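Local atomic coordinates of purine nucleoside phosphorylase (Thermus thermophilus, PDB entry 6TK9), a protein that probably catalyses the reversible phosphorolysis of purine nucleosides such as inosine and guanosine to the free base and ribose 1-phosphate. Residues 166-178 / 259-271. Numbering follows the deposited sequence.
Sequences LARKVARRQDLHL and VFRRYVRGILAEL
Tyr263 reaches from helix 257-270 to helix 161-173 and donates its phenolic hydrogen to a backbone carbonyl, OH to Ala167 O at 2.6 Å. The hydroxyl approaches from well above the carbonyl plane, with a C=O...donor angle of 108°; Ala171 N, the helical donor, reaches the same oxygen from the opposite face, so two donors grip it. With CG anti to the backbone N, the ring extends between the helices, Ala167 O and Ala171 N lying at its edge. Ile267 CD1 lies over one ring face, toward its rim, and Leu178 CD2 closes on the hydroxyl, 3.2 Å from Tyr263 OH. A phenylalanine here would probably keep much of this packing but leave Ala167 O without its second donor.

Val170 is a knob in a hole formed by Tyr263, Gly266, Ile267 and Glu270. Its CG1 lies 3.7 Å from Gly266 CA, and the bare glycine lets the backbones approach to 6.1 Å between Val170 CA and Gly266 CA. The axes of 166-173 and 259-270 come within 9.4 Å, their N-to-C directions 124° apart. Both helices pack on the mixed central sheet of the phosphorylase-superfamily fold: Ala167 touches Leu127, as does Leu178 beyond the helix, while Tyr263 and Ile267 touch Leu229.

At the C-terminal end of helix 257-270, Leu166 spreads its two methyls, CD1 against Glu270 CB at 3.5 Å and CD2 against Leu271 CD2. Beyond the Schellman motif ending helix 161-173, Leu176 CD2 meets Val259 CG1 at 4.1 Å.

Among the polar groups, the Gln174 amide and Arg262 guanidinium stack with planes 11° apart, Gln174 CB over one guanidinium face. Arg173 NH2 comes to the edge of that guanidinium, a close approach of like charges at this exposed margin.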
# COMPACT_ATOMS: atom_id res chain seq x y z
N LEU A 166 3.19 31.00 8.48
CA LEU A 166 4.19 31.85 9.18
C LEU A 166 5.54 31.13 9.21
O LEU A 166 6.57 31.77 8.93
CB LEU A 166 3.71 32.17 10.60
CG LEU A 166 4.62 33.13 11.35
CD1 LEU A 166 4.41 34.56 10.86
CD2 LEU A 166 4.41 33.04 12.85
N ALA A 167 5.52 29.85 9.57
CA ALA A 167 6.71 28.99 9.68
C ALA A 167 7.39 28.95 8.32
O ALA A 167 8.64 28.94 8.30
CB ALA A 167 6.33 27.60 10.18
N ARG A 168 6.62 28.95 7.22
CA ARG A 168 7.17 28.93 5.84
C ARG A 168 7.80 30.28 5.50
O ARG A 168 8.94 30.29 4.98
CB ARG A 168 6.08 28.57 4.83
CG ARG A 168 5.77 27.08 4.79
CD ARG A 168 4.39 26.83 4.27
NE ARG A 168 4.18 25.40 4.09
CZ ARG A 168 3.03 24.84 3.74
NH1 ARG A 168 1.97 25.59 3.51
NH2 ARG A 168 2.94 23.52 3.61
N LYS A 169 7.11 31.38 5.80
CA LYS A 169 7.58 32.77 5.55
C LYS A 169 8.93 32.96 6.27
O LYS A 169 9.91 33.45 5.64
CB LYS A 169 6.51 33.76 6.00
CG LYS A 169 6.65 35.17 5.43
CD LYS A 169 5.35 35.93 5.41
CE LYS A 169 5.54 37.40 5.08
NZ LYS A 169 6.42 38.05 6.08
N VAL A 170 9.02 32.55 7.53
CA VAL A 170 10.24 32.83 8.35
C VAL A 170 11.40 31.99 7.81
O VAL A 170 12.52 32.49 7.87
CB VAL A 170 9.99 32.61 9.85
CG1 VAL A 170 11.29 32.71 10.66
CG2 VAL A 170 8.93 33.56 10.38
N ALA A 171 11.15 30.79 7.30
CA ALA A 171 12.23 29.93 6.74
C ALA A 171 12.82 30.59 5.49
O ALA A 171 14.06 30.73 5.42
CB ALA A 171 11.70 28.55 6.42
N ARG A 172 11.96 31.00 4.55
CA ARG A 172 12.35 31.76 3.33
C ARG A 172 13.23 32.95 3.75
O ARG A 172 14.40 32.95 3.34
CB ARG A 172 11.10 32.14 2.54
CG ARG A 172 10.51 30.94 1.81
CD ARG A 172 9.04 30.90 1.43
NE ARG A 172 8.17 32.05 1.66
CZ ARG A 172 6.87 31.94 1.98
NH1 ARG A 172 6.30 30.75 2.12
NH2 ARG A 172 6.14 33.03 2.19
N ARG A 173 12.71 33.85 4.59
CA ARG A 173 13.42 35.03 5.15
C ARG A 173 14.84 34.63 5.60
O ARG A 173 15.80 35.32 5.19
CB ARG A 173 12.58 35.64 6.27
CG ARG A 173 12.87 37.10 6.62
CD ARG A 173 13.70 37.29 7.89
NE ARG A 173 15.11 37.58 7.64
CZ ARG A 173 16.10 37.55 8.55
NH1 ARG A 173 15.85 37.25 9.82
NH2 ARG A 173 17.34 37.83 8.18
N GLN A 174 15.00 33.52 6.35
CA GLN A 174 16.30 33.13 6.98
C GLN A 174 17.13 32.27 6.02
O GLN A 174 18.14 31.70 6.49
CB GLN A 174 16.10 32.40 8.32
CG GLN A 174 15.33 33.21 9.37
CD GLN A 174 15.27 32.61 10.76
OE1 GLN A 174 14.65 33.18 11.66
NE2 GLN A 174 15.93 31.47 10.96
N ASP A 175 16.78 32.21 4.73
CA ASP A 175 17.42 31.34 3.70
C ASP A 175 17.59 29.91 4.26
O ASP A 175 18.68 29.31 4.07
CB ASP A 175 18.72 31.97 3.18
CG ASP A 175 19.19 31.41 1.84
OD1 ASP A 175 18.36 31.36 0.90
OD2 ASP A 175 20.38 31.01 1.74
N LEU A 176 16.54 29.38 4.90
CA LEU A 176 16.50 28.06 5.60
C LEU A 176 15.52 27.13 4.87
O LEU A 176 14.36 27.54 4.64
CB LEU A 176 16.09 28.35 7.05
CG LEU A 176 16.13 27.20 8.06
CD1 LEU A 176 14.76 26.55 8.17
CD2 LEU A 176 17.20 26.16 7.73
N HIS A 177 15.98 25.94 4.45
CA HIS A 177 15.13 24.93 3.77
C HIS A 177 14.37 24.15 4.84
O HIS A 177 15.02 23.37 5.57
CB HIS A 177 15.92 23.97 2.87
CG HIS A 177 15.03 22.98 2.19
ND1 HIS A 177 13.80 23.34 1.65
CD2 HIS A 177 15.17 21.65 1.96
CE1 HIS A 177 13.23 22.28 1.12
NE2 HIS A 177 14.06 21.23 1.30
N LEU A 178 13.05 24.39 4.91
CA LEU A 178 12.10 23.84 5.92
C LEU A 178 11.43 22.61 5.33
O LEU A 178 10.56 22.79 4.43
CB LEU A 178 11.07 24.92 6.27
CG LEU A 178 10.02 24.56 7.32
CD1 LEU A 178 10.66 24.24 8.67
CD2 LEU A 178 9.03 25.70 7.46
N VAL A 259 21.06 27.22 14.54
CA VAL A 259 20.14 27.33 13.36
C VAL A 259 18.69 27.31 13.88
O VAL A 259 17.89 28.13 13.38
CB VAL A 259 20.38 26.23 12.30
CG1 VAL A 259 19.32 26.25 11.21
CG2 VAL A 259 21.76 26.34 11.67
N PHE A 260 18.40 26.44 14.86
CA PHE A 260 17.04 26.15 15.41
C PHE A 260 16.54 27.27 16.35
O PHE A 260 15.33 27.63 16.32
CB PHE A 260 17.07 24.79 16.13
CG PHE A 260 15.81 24.46 16.88
CD1 PHE A 260 14.69 24.00 16.20
CD2 PHE A 260 15.73 24.62 18.25
CE1 PHE A 260 13.52 23.70 16.88
CE2 PHE A 260 14.55 24.34 18.92
CZ PHE A 260 13.45 23.88 18.23
N ARG A 261 17.41 27.81 17.19
CA ARG A 261 17.04 28.95 18.09
C ARG A 261 16.78 30.19 17.24
O ARG A 261 15.79 30.93 17.55
CB ARG A 261 18.16 29.26 19.09
CG ARG A 261 18.30 28.19 20.16
CD ARG A 261 19.59 28.38 20.94
NE ARG A 261 20.06 27.05 21.24
CZ ARG A 261 21.30 26.64 21.10
NH1 ARG A 261 22.25 27.47 20.72
NH2 ARG A 261 21.59 25.38 21.39
N ARG A 262 17.59 30.39 16.20
CA ARG A 262 17.41 31.53 15.25
C ARG A 262 16.04 31.41 14.58
O ARG A 262 15.42 32.46 14.30
CB ARG A 262 18.53 31.57 14.21
CG ARG A 262 18.57 32.87 13.43
CD ARG A 262 19.49 32.81 12.23
NE ARG A 262 19.11 33.87 11.30
CZ ARG A 262 19.29 33.84 9.98
NH1 ARG A 262 19.84 32.79 9.39
NH2 ARG A 262 18.88 34.86 9.24
N TYR A 263 15.57 30.17 14.34
CA TYR A 263 14.29 29.91 13.63
C TYR A 263 13.16 30.16 14.63
O TYR A 263 12.22 30.92 14.30
CB TYR A 263 14.30 28.53 12.95
CG TYR A 263 13.04 28.21 12.20
CD1 TYR A 263 12.65 28.94 11.09
CD2 TYR A 263 12.20 27.18 12.61
CE1 TYR A 263 11.46 28.68 10.42
CE2 TYR A 263 11.03 26.89 11.94
CZ TYR A 263 10.65 27.64 10.84
OH TYR A 263 9.47 27.35 10.21
N VAL A 264 13.25 29.59 15.83
CA VAL A 264 12.15 29.70 16.85
C VAL A 264 11.94 31.19 17.13
O VAL A 264 10.77 31.64 17.13
CB VAL A 264 12.46 28.92 18.13
CG1 VAL A 264 11.42 29.20 19.21
CG2 VAL A 264 12.55 27.42 17.87
N ARG A 265 13.05 31.91 17.33
CA ARG A 265 13.07 33.38 17.59
C ARG A 265 12.37 34.09 16.42
O ARG A 265 11.49 34.93 16.70
CB ARG A 265 14.50 33.90 17.77
CG ARG A 265 15.13 33.60 19.12
CD ARG A 265 16.61 33.93 19.07
NE ARG A 265 17.26 33.74 20.36
CZ ARG A 265 17.13 34.55 21.40
NH1 ARG A 265 16.36 35.62 21.33
NH2 ARG A 265 17.77 34.28 22.53
N GLY A 266 12.75 33.76 15.18
CA GLY A 266 12.13 34.30 13.95
C GLY A 266 10.61 34.24 14.02
O GLY A 266 9.95 35.27 13.79
N ILE A 267 10.07 33.06 14.36
CA ILE A 267 8.61 32.80 14.50
C ILE A 267 8.05 33.64 15.66
O ILE A 267 7.10 34.41 15.42
CB ILE A 267 8.37 31.29 14.69
CG1 ILE A 267 8.67 30.53 13.40
CG2 ILE A 267 6.97 31.02 15.21
CD1 ILE A 267 9.10 29.09 13.62
N LEU A 268 8.61 33.50 16.87
CA LEU A 268 8.22 34.28 18.08
C LEU A 268 8.04 35.76 17.74
O LEU A 268 7.12 36.38 18.30
CB LEU A 268 9.29 34.14 19.17
CG LEU A 268 8.84 33.44 20.45
CD1 LEU A 268 8.34 32.04 20.16
CD2 LEU A 268 10.00 33.36 21.44
N ALA A 269 8.91 36.33 16.90
CA ALA A 269 8.95 37.80 16.65
C ALA A 269 7.68 38.23 15.91
O ALA A 269 7.30 39.39 16.07
CB ALA A 269 10.19 38.17 15.90
N GLU A 270 7.04 37.32 15.17
CA GLU A 270 5.89 37.65 14.29
C GLU A 270 4.55 37.36 15.00
O GLU A 270 3.54 37.75 14.43
CB GLU A 270 5.97 36.86 12.99
CG GLU A 270 7.35 36.88 12.32
CD GLU A 270 7.73 38.15 11.57
OE1 GLU A 270 7.80 39.22 12.20
OE2 GLU A 270 7.99 38.05 10.35
N LEU A 271 4.56 36.76 16.20
CA LEU A 271 3.36 36.30 16.96
C LEU A 271 2.83 37.41 17.89
O LEU A 271 1.63 37.47 18.24
CB LEU A 271 3.71 35.06 17.79
CG LEU A 271 4.02 33.79 17.00
CD1 LEU A 271 4.33 32.62 17.93
CD2 LEU A 271 2.87 33.44 16.07
OXT LEU A 271 3.61 38.27 18.34